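Local atomic coordinates of M157 (Murid herpesvirus 1, PDB entry 2NYK), a protein that serves mouse cytomegalovirus as a ligand for Ly49 receptors of natural killer cells and has an MHC class I-like fold. Residues 106-111 and 155-160; 97-102 and 114-119; 64-69 and 162-167; 25-30 and 74-79; 29-34 and 93-98. The protein carries 1 engineered substitution. One frame throughout, in Å; residues are numbered along the deposited sequence.

Contact 1: 106-111 and 155-160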
# COMPACT_ATOMS: atom_id res chain seq x y z
N LEU A 106 9.73 14.26 -4.72
CA LEU A 106 9.56 15.67 -4.45
C LEU A 106 10.07 16.49 -5.66
O LEU A 106 11.27 16.48 -5.95
CB LEU A 106 10.31 16.06 -3.17
CG LEU A 106 10.11 17.48 -2.62
CD1 LEU A 106 8.63 17.78 -2.38
CD2 LEU A 106 10.92 17.69 -1.34
N GLY A 107 9.16 17.17 -6.36
CA GLY A 107 9.51 17.78 -7.64
C GLY A 107 9.97 16.65 -8.53
O GLY A 107 9.25 15.65 -8.70
N PHE A 108 11.17 16.78 -9.08
CA PHE A 108 11.77 15.67 -9.82
C PHE A 108 12.96 15.07 -9.08
O PHE A 108 13.83 14.45 -9.69
CB PHE A 108 12.13 16.08 -11.25
CG PHE A 108 10.93 16.30 -12.16
CD1 PHE A 108 9.72 15.63 -11.94
CD2 PHE A 108 11.03 17.14 -13.27
CE1 PHE A 108 8.64 15.82 -12.81
CE2 PHE A 108 9.96 17.34 -14.12
CZ PHE A 108 8.76 16.68 -13.89
N ASP A 109 13.00 15.29 -7.77
CA ASP A 109 14.01 14.72 -6.89
C ASP A 109 13.40 13.53 -6.18
O ASP A 109 12.17 13.38 -6.14
CB ASP A 109 14.47 15.72 -5.84
CG ASP A 109 15.41 16.76 -6.41
OD1 ASP A 109 16.40 16.37 -7.08
OD2 ASP A 109 15.17 17.97 -6.18
N VAL A 110 14.27 12.69 -5.62
CA VAL A 110 13.85 11.51 -4.91
C VAL A 110 14.76 11.31 -3.73
O VAL A 110 15.97 11.48 -3.84
CB VAL A 110 13.89 10.25 -5.80
CG1 VAL A 110 13.40 9.04 -5.04
CG2 VAL A 110 13.02 10.45 -7.01
N ILE A 111 14.14 10.96 -2.61
CA ILE A 111 14.84 10.54 -1.40
C ILE A 111 14.29 9.17 -1.02
O ILE A 111 13.09 9.02 -0.80
CB ILE A 111 14.59 11.56 -0.26
CG1 ILE A 111 14.95 12.98 -0.74
CG2 ILE A 111 15.41 11.20 0.97
CD1 ILE A 111 14.59 14.10 0.21
N SER A 155 16.88 8.57 -11.77
CA SER A 155 17.03 8.79 -13.21
C SER A 155 15.73 8.71 -14.00
O SER A 155 15.69 9.11 -15.15
CB SER A 155 18.03 7.81 -13.78
OG SER A 155 19.23 7.87 -13.03
N ASN A 156 14.68 8.17 -13.38
CA ASN A 156 13.42 7.94 -14.07
C ASN A 156 12.24 8.59 -13.37
O ASN A 156 11.10 8.22 -13.60
CB ASN A 156 13.20 6.43 -14.24
CG ASN A 156 14.27 5.79 -15.11
OD1 ASN A 156 14.27 5.97 -16.32
ND2 ASN A 156 15.21 5.09 -14.48
N VAL A 157 12.52 9.57 -12.51
CA VAL A 157 11.48 10.22 -11.71
C VAL A 157 10.34 10.76 -12.58
O VAL A 157 9.16 10.46 -12.33
CB VAL A 157 12.08 11.34 -10.82
CG1 VAL A 157 10.98 12.07 -10.02
CG2 VAL A 157 13.07 10.75 -9.87
N ARG A 158 10.68 11.55 -13.60
CA ARG A 158 9.65 12.15 -14.48
C ARG A 158 8.68 11.12 -15.04
O ARG A 158 7.47 11.33 -15.03
CB ARG A 158 10.28 12.91 -15.65
CG ARG A 158 11.01 14.19 -15.28
CD ARG A 158 11.71 14.78 -16.54
NE ARG A 158 12.33 16.08 -16.30
CZ ARG A 158 13.50 16.26 -15.67
NH1 ARG A 158 14.16 15.21 -15.19
NH2 ARG A 158 13.99 17.50 -15.53
N GLU A 159 9.21 10.01 -15.56
CA GLU A 159 8.38 8.97 -16.14
C GLU A 159 7.46 8.34 -15.07
O GLU A 159 6.27 8.14 -15.33
CB GLU A 159 9.24 7.88 -16.81
CG GLU A 159 8.43 6.99 -17.72
CD GLU A 159 9.22 5.83 -18.28
OE1 GLU A 159 10.48 5.91 -18.39
OE2 GLU A 159 8.56 4.82 -18.64
N ILE A 160 8.02 8.01 -13.91
CA ILE A 160 7.25 7.39 -12.81
C ILE A 160 6.10 8.29 -12.34
O ILE A 160 4.96 7.85 -12.26
CB ILE A 160 8.16 6.98 -11.63
CG1 ILE A 160 9.22 5.94 -12.10
CG2 ILE A 160 7.33 6.36 -10.52
CD1 ILE A 160 10.40 5.74 -11.09
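Arg158 lies over the ring of Phe108, which meets both this side chain and that of Val157. CG of Arg158 stands 3.4 Å from the centroid of the Phe108 ring, only 8° off the ring normal, a CH-pi contact over the centre of the face. From there the chain runs extended to NE, which comes within 3.5 Å of CE2 of Phe108, while the guanidinium carries on past the CD2 side of the ring. The two planes are 44° apart, so the guanidinium is tilted against the ring and not stacked flat on it. With its CG anti to the carbonyl carbon (chi1 -69°), Arg158 sends its chain across the ring at about a right angle.

The second kind of contact is apolar packing at the base of the Phe108 side chain. CG1 of Val157 sits 3.7 Å from CA of Phe108 and 4.2 Å from CD1 of the same residue. CG2 of Val157 faces Val110, though the modelled separation there is doubtful.

Phe108 owes its position to a type II' beta turn, Leu106 to Asp109, with Gly107 at positive phi. That turn joins strands 96-106 and 109-118; Val157, the first residue of helix 157-173, packs also on Phe105, and Phe17 of helix 9-18 meets the Phe108 ring edge-to-face.

Contact 2: 97-102 and 114-119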
# COMPACT_ATOMS: atom_id res chain seq x y z
N ILE A 97 15.31 -13.25 2.43
CA ILE A 97 15.84 -11.89 2.39
C ILE A 97 14.80 -10.97 1.75
O ILE A 97 14.14 -11.33 0.77
CB ILE A 97 17.18 -11.80 1.62
CG1 ILE A 97 17.75 -10.38 1.68
CG2 ILE A 97 17.00 -12.27 0.17
CD1 ILE A 97 19.17 -10.28 1.19
N CYS A 98 14.65 -9.78 2.32
CA CYS A 98 13.74 -8.80 1.79
C CYS A 98 14.45 -7.47 1.63
O CYS A 98 15.30 -7.09 2.45
CB CYS A 98 12.52 -8.69 2.71
SG CYS A 98 11.29 -7.52 2.13
N VAL A 99 14.11 -6.76 0.55
CA VAL A 99 14.59 -5.39 0.34
C VAL A 99 13.39 -4.48 0.11
O VAL A 99 12.44 -4.87 -0.56
CB VAL A 99 15.62 -5.29 -0.82
CG1 VAL A 99 15.01 -5.75 -2.18
CG2 VAL A 99 16.20 -3.88 -0.93
N ARG A 100 13.44 -3.27 0.69
CA ARG A 100 12.37 -2.29 0.52
C ARG A 100 12.92 -0.89 0.24
O ARG A 100 13.70 -0.37 1.02
CB ARG A 100 11.51 -2.24 1.79
CG ARG A 100 10.30 -1.29 1.71
CD ARG A 100 9.60 -1.24 3.10
NE ARG A 100 8.48 -0.29 3.15
CZ ARG A 100 7.29 -0.48 2.56
NH1 ARG A 100 7.04 -1.58 1.85
NH2 ARG A 100 6.34 0.44 2.66
N TYR A 101 12.51 -0.30 -0.88
CA TYR A 101 12.89 1.08 -1.20
C TYR A 101 11.67 1.92 -0.94
O TYR A 101 10.63 1.75 -1.60
CB TYR A 101 13.30 1.22 -2.67
CG TYR A 101 14.69 0.68 -2.99
CD1 TYR A 101 14.96 -0.69 -2.97
CD2 TYR A 101 15.73 1.56 -3.29
CE1 TYR A 101 16.24 -1.18 -3.24
CE2 TYR A 101 17.02 1.08 -3.58
CZ TYR A 101 17.25 -0.28 -3.55
OH TYR A 101 18.51 -0.77 -3.83
N ALA A 102 11.77 2.80 0.04
CA ALA A 102 10.67 3.69 0.37
C ALA A 102 11.10 5.07 -0.12
O ALA A 102 12.00 5.73 0.48
CB ALA A 102 10.44 3.67 1.88
N VAL A 114 16.30 2.84 2.25
CA VAL A 114 16.44 1.49 1.73
C VAL A 114 16.62 0.48 2.88
O VAL A 114 17.53 0.61 3.68
CB VAL A 114 17.64 1.40 0.76
CG1 VAL A 114 17.74 0.00 0.16
CG2 VAL A 114 17.51 2.50 -0.33
N TYR A 115 15.75 -0.54 2.93
CA TYR A 115 15.78 -1.50 4.02
C TYR A 115 16.06 -2.89 3.49
O TYR A 115 15.45 -3.32 2.51
CB TYR A 115 14.44 -1.52 4.76
CG TYR A 115 14.02 -0.16 5.25
CD1 TYR A 115 14.49 0.32 6.47
CD2 TYR A 115 13.16 0.64 4.51
CE1 TYR A 115 14.10 1.58 6.95
CE2 TYR A 115 12.76 1.92 4.98
CZ TYR A 115 13.25 2.37 6.20
OH TYR A 115 12.87 3.62 6.70
N HIS A 116 16.99 -3.58 4.15
CA HIS A 116 17.30 -4.97 3.86
C HIS A 116 17.06 -5.75 5.14
O HIS A 116 17.43 -5.29 6.22
CB HIS A 116 18.77 -5.13 3.45
CG HIS A 116 19.08 -4.61 2.08
ND1 HIS A 116 19.35 -3.28 1.83
CD2 HIS A 116 19.18 -5.25 0.89
CE1 HIS A 116 19.58 -3.12 0.54
NE2 HIS A 116 19.49 -4.30 -0.05
N THR A 117 16.42 -6.92 5.02
CA THR A 117 16.13 -7.74 6.20
C THR A 117 16.42 -9.20 5.91
O THR A 117 16.00 -9.75 4.88
CB THR A 117 14.67 -7.61 6.64
OG1 THR A 117 14.38 -6.24 6.91
CG2 THR A 117 14.42 -8.42 7.91
N THR A 118 17.15 -9.81 6.84
CA THR A 118 17.39 -11.25 6.84
C THR A 118 17.00 -11.78 8.23
O THR A 118 16.66 -11.00 9.12
CB THR A 118 18.87 -11.59 6.54
OG1 THR A 118 19.69 -11.18 7.64
CG2 THR A 118 19.35 -10.91 5.26
N ASP A 119 17.06 -13.09 8.40
CA ASP A 119 16.69 -13.72 9.68
C ASP A 119 17.38 -13.08 10.88
O ASP A 119 16.72 -12.77 11.88
CB ASP A 119 16.99 -15.22 9.64
CG ASP A 119 16.13 -15.96 8.64
OD1 ASP A 119 16.55 -17.06 8.22
OD2 ASP A 119 15.04 -15.46 8.26
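Tyr101 and Val114 face each other as a non-hydrogen-bonded pair, their side chains side by side. From CB of Tyr101, CG lies beside the backbone N (chi1 -76°), which leans the ring over toward the neighbouring strand. CD2 then meets CG2 of Val114 at 3.6 Å, CE2 touches the same methyl, and CE1 and CZ lie under CG1 of Val114, which stands over the ring face 3.9 Å from its centroid. At the tip, OH is still 4.1 Å from CG1 of Val114. Helix 71-90 supplies further neighbours for this ring, among them Phe75, edge-to-face.

The two strands form an antiparallel beta hairpin in the sheet that floors the MHC-like platform; the axes of 97-102 and 114-118 come within 4.6 Å. Cys98 pairs with Thr117, and Arg100 with Tyr115, each through two backbone bonds; Arg100 N to Tyr115 O is 2.7 Å.

On the same face as Tyr101, His116 takes CG2 of Val99 over its ring, with NE2 of His116 3.4 Å from that methyl. On the other face Ala102 CB touches the edge of the Tyr115 ring at CE2, 4.2 Å away, and extended Arg100 reaches Glu26 on the adjacent strand 21-30 in a salt bridge.

Contact 3: 64-69 and 162-167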
# COMPACT_ATOMS: atom_id res chain seq x y z
N PRO A 64 -1.67 2.25 -13.59
CA PRO A 64 -1.19 2.16 -14.96
C PRO A 64 -0.77 0.72 -15.26
O PRO A 64 -0.49 -0.05 -14.33
CB PRO A 64 0.03 3.09 -14.96
CG PRO A 64 0.52 3.08 -13.55
CD PRO A 64 -0.75 3.05 -12.74
N ASP A 65 -0.74 0.34 -16.52
CA ASP A 65 -0.27 -1.01 -16.83
C ASP A 65 1.22 -1.07 -16.55
O ASP A 65 1.95 -0.12 -16.84
CB ASP A 65 -0.57 -1.41 -18.27
CG ASP A 65 -0.12 -2.83 -18.57
OD1 ASP A 65 -0.58 -3.76 -17.87
OD2 ASP A 65 0.72 -3.02 -19.49
N VAL A 66 1.68 -2.16 -15.96
CA VAL A 66 3.11 -2.37 -15.72
C VAL A 66 3.55 -3.60 -16.51
O VAL A 66 3.31 -4.75 -16.10
CB VAL A 66 3.46 -2.48 -14.20
CG1 VAL A 66 4.97 -2.62 -13.99
CG2 VAL A 66 2.91 -1.25 -13.42
N SER A 67 4.17 -3.35 -17.66
CA SER A 67 4.69 -4.42 -18.51
C SER A 67 6.08 -4.83 -18.06
O SER A 67 6.68 -4.16 -17.21
CB SER A 67 4.73 -3.98 -19.97
OG SER A 67 5.68 -2.94 -20.16
N SER A 68 6.59 -5.90 -18.66
CA SER A 68 7.90 -6.43 -18.35
C SER A 68 9.05 -5.47 -18.68
O SER A 68 10.19 -5.71 -18.27
CB SER A 68 8.11 -7.77 -19.06
OG SER A 68 8.13 -7.57 -20.46
N THR A 69 8.77 -4.39 -19.39
CA THR A 69 9.82 -3.44 -19.74
C THR A 69 9.70 -2.07 -19.07
O THR A 69 10.58 -1.21 -19.23
CB THR A 69 9.93 -3.24 -21.26
OG1 THR A 69 8.72 -2.64 -21.73
CG2 THR A 69 10.18 -4.58 -21.99
N ASN A 162 4.76 10.80 -13.96
CA ASN A 162 3.80 10.93 -15.07
C ASN A 162 2.85 9.73 -15.15
O ASN A 162 1.65 9.89 -15.32
CB ASN A 162 4.53 11.14 -16.40
CG ASN A 162 3.58 11.16 -17.60
OD1 ASN A 162 3.43 10.15 -18.28
ND2 ASN A 162 2.95 12.31 -17.84
N ARG A 163 3.42 8.54 -14.97
CA ARG A 163 2.66 7.29 -15.00
C ARG A 163 1.70 7.11 -13.82
O ARG A 163 0.60 6.57 -13.99
CB ARG A 163 3.63 6.09 -15.03
CG ARG A 163 4.21 5.83 -16.37
CD ARG A 163 5.48 4.93 -16.30
NE ARG A 163 5.23 3.62 -15.69
CZ ARG A 163 4.30 2.77 -16.10
NH1 ARG A 163 3.50 3.07 -17.12
NH2 ARG A 163 4.16 1.60 -15.49
N TRP A 164 2.11 7.58 -12.64
CA TRP A 164 1.37 7.30 -11.40
C TRP A 164 0.55 8.43 -10.78
O TRP A 164 -0.33 8.17 -9.97
CB TRP A 164 2.32 6.74 -10.33
CG TRP A 164 2.75 5.33 -10.70
CD1 TRP A 164 3.80 4.96 -11.50
CD2 TRP A 164 2.12 4.13 -10.26
NE1 TRP A 164 3.86 3.59 -11.59
CE2 TRP A 164 2.83 3.06 -10.84
CE3 TRP A 164 1.03 3.86 -9.43
CZ2 TRP A 164 2.47 1.73 -10.60
CZ3 TRP A 164 0.66 2.55 -9.22
CH2 TRP A 164 1.38 1.50 -9.80
N ARG A 165 0.85 9.67 -11.14
CA ARG A 165 0.19 10.80 -10.51
C ARG A 165 -1.34 10.66 -10.42
O ARG A 165 -1.90 10.77 -9.36
CB ARG A 165 0.54 12.12 -11.20
CG ARG A 165 -0.30 13.26 -10.68
CD ARG A 165 0.24 14.62 -11.10
NE ARG A 165 0.19 14.84 -12.55
CZ ARG A 165 -0.90 15.16 -13.24
NH1 ARG A 165 -2.07 15.29 -12.63
NH2 ARG A 165 -0.81 15.39 -14.55
N SER A 166 -1.99 10.44 -11.56
CA SER A 166 -3.44 10.31 -11.60
C SER A 166 -3.94 9.19 -10.67
O SER A 166 -4.92 9.36 -9.97
CB SER A 166 -3.89 10.06 -13.04
OG SER A 166 -5.28 9.79 -13.09
N THR A 167 -3.26 8.05 -10.69
CA THR A 167 -3.61 6.91 -9.82
C THR A 167 -3.54 7.31 -8.35
O THR A 167 -4.46 7.06 -7.60
CB THR A 167 -2.68 5.71 -10.09
OG1 THR A 167 -2.86 5.30 -11.45
CG2 THR A 167 -3.00 4.53 -9.15
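Trp164 turns its CG anti to the carbonyl carbon (chi1 -71°), which presents its indole face to the ring of Pro64. Arg163 starts the same way but bends at chi3 (59°), folding its guanidinium back toward the loop 64-69. The proline ring meets the indole at about a right angle: CD of Pro64 lies over its face, 3.7 Å from the centroid of the six-membered ring, and CG of Pro64 is 3.6 Å from CE2 of Trp164. Val66 adds CG2, 4.1 Å from CZ2 of Trp164. Pro64 CB also comes to 4.1 Å from NH1 of Arg163.

The polar link is made by Arg163 NH2, which donates to the carbonyl O of Asp65 at 3.1 Å. The bond is nearly straight at the hydrogen (167°); the oxygen lies in the guanidinium plane, whereas the donor is tilted from the carbonyl plane. OG1 of Thr167, 3.3 Å from CD of Pro64, is hydrogen-bonded to the carbonyl O of Ile62.

Glu72 of helix 71-90 ties both long side chains together, its OE2 taking a salt bridge from Arg163 NE and a hydrogen bond from Trp164 NE1. The carboxylate would thus partly offset the arginine's charge, and its two bonds probably limit the rotation of both groups.

Contact 4: 25-30 and 74-79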
# COMPACT_ATOMS: atom_id res chain seq x y z
N PHE A 25 8.83 0.12 -3.06
CA PHE A 25 9.11 -1.06 -3.87
C PHE A 25 9.65 -2.10 -2.94
O PHE A 25 10.61 -1.83 -2.19
CB PHE A 25 10.18 -0.74 -4.93
CG PHE A 25 9.84 0.40 -5.83
CD1 PHE A 25 9.13 0.17 -7.01
CD2 PHE A 25 10.25 1.70 -5.51
CE1 PHE A 25 8.82 1.23 -7.86
CE2 PHE A 25 9.96 2.75 -6.34
CZ PHE A 25 9.26 2.52 -7.54
N GLU A 26 9.06 -3.30 -2.94
CA GLU A 26 9.53 -4.32 -2.02
C GLU A 26 9.69 -5.67 -2.71
O GLU A 26 8.84 -6.08 -3.50
CB GLU A 26 8.57 -4.43 -0.84
CG GLU A 26 8.93 -5.52 0.17
CD GLU A 26 8.15 -5.36 1.47
OE1 GLU A 26 8.13 -6.30 2.28
OE2 GLU A 26 7.56 -4.30 1.69
N VAL A 27 10.77 -6.38 -2.39
CA VAL A 27 10.97 -7.71 -2.94
C VAL A 27 11.42 -8.64 -1.83
O VAL A 27 12.31 -8.29 -1.04
CB VAL A 27 12.03 -7.74 -4.09
CG1 VAL A 27 12.22 -9.17 -4.60
CG2 VAL A 27 11.61 -6.84 -5.23
N THR A 28 10.80 -9.81 -1.78
CA THR A 28 11.14 -10.84 -0.82
C THR A 28 11.52 -12.11 -1.59
O THR A 28 10.82 -12.50 -2.53
CB THR A 28 9.98 -11.13 0.14
OG1 THR A 28 9.65 -9.94 0.86
CG2 THR A 28 10.36 -12.22 1.12
N VAL A 29 12.65 -12.70 -1.22
CA VAL A 29 13.10 -13.97 -1.78
C VAL A 29 13.32 -14.95 -0.62
O VAL A 29 13.96 -14.61 0.38
CB VAL A 29 14.39 -13.77 -2.61
CG1 VAL A 29 15.05 -15.09 -2.90
CG2 VAL A 29 14.08 -13.04 -3.92
N THR A 30 12.77 -16.16 -0.74
CA THR A 30 12.93 -17.18 0.31
C THR A 30 13.58 -18.43 -0.28
O THR A 30 13.35 -18.74 -1.45
CB THR A 30 11.57 -17.57 0.98
OG1 THR A 30 10.87 -16.39 1.38
CG2 THR A 30 11.78 -18.45 2.21
N VAL A 74 11.13 -3.56 -14.07
CA VAL A 74 12.55 -3.84 -14.22
C VAL A 74 13.32 -3.60 -12.92
O VAL A 74 14.18 -4.40 -12.56
CB VAL A 74 13.16 -3.02 -15.40
CG1 VAL A 74 14.68 -3.08 -15.41
CG2 VAL A 74 12.58 -3.51 -16.74
N PHE A 75 13.00 -2.51 -12.20
CA PHE A 75 13.64 -2.24 -10.91
C PHE A 75 13.47 -3.44 -9.97
O PHE A 75 14.43 -3.93 -9.38
CB PHE A 75 13.07 -0.98 -10.26
CG PHE A 75 13.69 -0.67 -8.93
CD1 PHE A 75 14.94 -0.06 -8.87
CD2 PHE A 75 13.07 -1.05 -7.75
CE1 PHE A 75 15.56 0.17 -7.67
CE2 PHE A 75 13.66 -0.77 -6.52
CZ PHE A 75 14.90 -0.17 -6.48
N LEU A 76 12.25 -3.94 -9.86
CA LEU A 76 11.92 -5.06 -8.98
C LEU A 76 12.57 -6.37 -9.44
O LEU A 76 13.02 -7.17 -8.62
CB LEU A 76 10.40 -5.23 -8.95
CG LEU A 76 9.68 -4.10 -8.22
CD1 LEU A 76 8.19 -4.12 -8.51
CD2 LEU A 76 9.93 -4.19 -6.73
N ASP A 77 12.59 -6.58 -10.76
CA ASP A 77 13.23 -7.75 -11.38
C ASP A 77 14.72 -7.78 -11.06
O ASP A 77 15.24 -8.80 -10.66
CB ASP A 77 13.00 -7.73 -12.90
CG ASP A 77 13.39 -9.05 -13.56
OD1 ASP A 77 13.85 -9.02 -14.72
OD2 ASP A 77 13.24 -10.11 -12.93
N ILE A 78 15.39 -6.65 -11.24
CA ILE A 78 16.80 -6.52 -10.89
C ILE A 78 17.07 -6.77 -9.40
O ILE A 78 18.02 -7.48 -9.06
CB ILE A 78 17.35 -5.14 -11.30
CG1 ILE A 78 17.38 -5.01 -12.84
CG2 ILE A 78 18.73 -4.93 -10.68
CD1 ILE A 78 17.93 -3.68 -13.35
N GLN A 79 16.25 -6.19 -8.51
CA GLN A 79 16.39 -6.45 -7.08
C GLN A 79 16.17 -7.94 -6.76
O GLN A 79 16.93 -8.53 -6.01
CB GLN A 79 15.40 -5.59 -6.26
CG GLN A 79 15.66 -4.08 -6.30
CD GLN A 79 17.05 -3.68 -5.83
OE1 GLN A 79 17.65 -4.35 -4.99
NE2 GLN A 79 17.57 -2.59 -6.37
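Leu76 CD2 fits between the side chains of Phe25 and Val27, which both point from strand 25-30 toward helix 74-79. The tightest approach is to Val27 CG2, 3.5 Å from Leu76 CD2, a little closer than usual for two methyl carbons. The same Leu76 CD2 lies 3.9 Å from CB of Phe25, near the plane of that ring at its edge, and 3.9 Å from the carbonyl O of Glu26. Phe75 meets Phe25 with its CE2, 3.8 Å from Phe25 CB; the two rings are oblique, with centroids 5.2 Å apart and planes at 58°. Gln79 adds its CB, 4.1 Å from CG2 of Val27.

Torsions set up this layer. Phe75 has CG anti to the backbone N (chi1 -180°), which lays its ring against Phe25, and one face of that ring is covered by CG of Gln79 a turn later. Gln79 bends at chi2, taking its amide away from the strand, where OE1 accepts a bond from Arg82.

Further out, Arg37 and Ile39 of strand 35-41 touch Leu76, and Ile153 of helix 148-154 packs on both phenylalanines. The axes of segments 25-30 and 74-79 approach to 8.6 Å at an angle of 31°. Flanked in the sheet by strands 35-41 and 96-106, the strand gives its Phe25 and Val27 face to the helix.

Contact 5: 29-34 and 93-98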
# COMPACT_ATOMS: atom_id res chain seq x y z
N VAL A 29 12.65 -12.70 -1.22
CA VAL A 29 13.10 -13.97 -1.78
C VAL A 29 13.32 -14.95 -0.62
O VAL A 29 13.96 -14.61 0.38
CB VAL A 29 14.39 -13.77 -2.61
CG1 VAL A 29 15.05 -15.09 -2.90
CG2 VAL A 29 14.08 -13.04 -3.92
N THR A 30 12.77 -16.16 -0.74
CA THR A 30 12.93 -17.18 0.31
C THR A 30 13.58 -18.43 -0.28
O THR A 30 13.35 -18.74 -1.45
CB THR A 30 11.57 -17.57 0.98
OG1 THR A 30 10.87 -16.39 1.38
CG2 THR A 30 11.78 -18.45 2.21
N ARG A 31 14.40 -19.11 0.53
CA ARG A 31 14.90 -20.46 0.18
C ARG A 31 13.73 -21.43 0.05
O ARG A 31 12.96 -21.62 1.01
CB ARG A 31 15.88 -20.97 1.25
CG ARG A 31 17.20 -20.22 1.31
CD ARG A 31 18.32 -20.96 0.56
NE ARG A 31 19.57 -20.19 0.58
CZ ARG A 31 20.18 -19.77 1.70
NH1 ARG A 31 19.65 -20.04 2.89
NH2 ARG A 31 21.30 -19.08 1.62
N GLY A 32 13.60 -22.03 -1.15
CA GLY A 32 12.43 -22.86 -1.43
C GLY A 32 11.57 -22.26 -2.53
O GLY A 32 10.45 -22.72 -2.77
N GLY A 33 12.10 -21.23 -3.19
CA GLY A 33 11.49 -20.66 -4.38
C GLY A 33 10.33 -19.69 -4.22
O GLY A 33 9.78 -19.24 -5.22
N VAL A 34 9.95 -19.38 -2.98
CA VAL A 34 8.85 -18.44 -2.75
C VAL A 34 9.36 -17.00 -2.77
O VAL A 34 10.12 -16.58 -1.89
CB VAL A 34 8.10 -18.74 -1.42
CG1 VAL A 34 7.02 -17.70 -1.16
CG2 VAL A 34 7.48 -20.13 -1.47
N ASP A 93 23.03 -18.28 6.64
CA ASP A 93 22.46 -18.08 7.97
C ASP A 93 21.06 -17.44 7.92
O ASP A 93 20.55 -16.95 8.93
CB ASP A 93 23.41 -17.27 8.87
CG ASP A 93 23.94 -16.00 8.19
OD1 ASP A 93 23.17 -15.35 7.38
OD2 ASP A 93 25.14 -15.65 8.47
N THR A 94 20.45 -17.46 6.74
CA THR A 94 19.11 -16.93 6.53
C THR A 94 18.33 -17.76 5.51
O THR A 94 18.88 -18.22 4.51
CB THR A 94 19.12 -15.41 6.14
OG1 THR A 94 17.79 -14.88 6.25
CG2 THR A 94 19.65 -15.17 4.73
N GLN A 95 17.04 -17.95 5.78
CA GLN A 95 16.15 -18.67 4.88
C GLN A 95 15.42 -17.71 3.95
O GLN A 95 14.78 -18.15 2.99
CB GLN A 95 15.13 -19.49 5.69
CG GLN A 95 15.74 -20.72 6.36
CD GLN A 95 16.41 -21.66 5.37
OE1 GLN A 95 15.75 -22.22 4.48
NE2 GLN A 95 17.72 -21.82 5.51
N ARG A 96 15.52 -16.41 4.23
CA ARG A 96 14.87 -15.41 3.42
C ARG A 96 15.55 -14.04 3.46
O ARG A 96 16.27 -13.71 4.40
CB ARG A 96 13.38 -15.28 3.80
CG ARG A 96 13.15 -14.96 5.26
CD ARG A 96 11.86 -15.63 5.78
NE ARG A 96 10.70 -15.42 4.89
CZ ARG A 96 10.15 -14.24 4.63
NH1 ARG A 96 10.64 -13.13 5.17
NH2 ARG A 96 9.10 -14.16 3.81
N ILE A 97 15.31 -13.25 2.43
CA ILE A 97 15.84 -11.89 2.39
C ILE A 97 14.80 -10.97 1.75
O ILE A 97 14.14 -11.33 0.77
CB ILE A 97 17.18 -11.80 1.62
CG1 ILE A 97 17.75 -10.38 1.68
CG2 ILE A 97 17.00 -12.27 0.17
CD1 ILE A 97 19.17 -10.28 1.19
N CYS A 98 14.65 -9.78 2.32
CA CYS A 98 13.74 -8.80 1.79
C CYS A 98 14.45 -7.47 1.63
O CYS A 98 15.30 -7.09 2.45
CB CYS A 98 12.52 -8.69 2.71
SG CYS A 98 11.29 -7.52 2.13
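Val29 and Ile97 exchange two backbone hydrogen bonds, each 2.8 Å: Val29 N to Ile97 O, and Ile97 N to Val29 O. Beyond them Arg31 N donates to Gln95 O at 2.7 Å, carrying the ladder one step past the strand ends. Between these rungs Thr30 and Arg96 form a non-hydrogen-bonded pair, and Thr30 N is satisfied within its own loop by Val34 O.

Bent at chi2, the Arg31 chain crosses the Gln95 side chain at about a right angle, its CB 3.5 Å from OE1 of Gln95. NH1 of Arg31 comes 2.6 Å from Thr94 O, while NH2 is bonded to the carbonyls of Leu87 and Leu91. Thr94 OG1 donates to Arg96 O at 2.7 Å and accepts from Asp119 N.

A type II turn from Thr30 to Gly33 then leads toward strand 35-41. The whole is an antiparallel pairing of neighbouring strands where they meet their loops, at one end of an MHC-like platform sheet.

Overall arrangement
All five contacts belong to the MHC-like platform, a seven-stranded antiparallel sheet with helices packed on it. Contacts 2 and 5 join adjacent strands, 96-106 to 109-118 and to 21-30, sharing Ile97 and Cys98, with centres about 12 Å apart. Contact 4 sets helix 71-90 on strand 21-30, its centre about 10 Å from that of contact 2. Contacts 1 and 3 lie on helix 157-173, centres about 14 Å apart, tying it to the hairpin turn and to the loop before helix 71-90. Contacts 1 and 5 are farthest apart, about 31 Å between centres. Along the chain, contact 4 closes before contacts 2 and 1 open, whereas contact 3 spans both and joins residues distant in sequence.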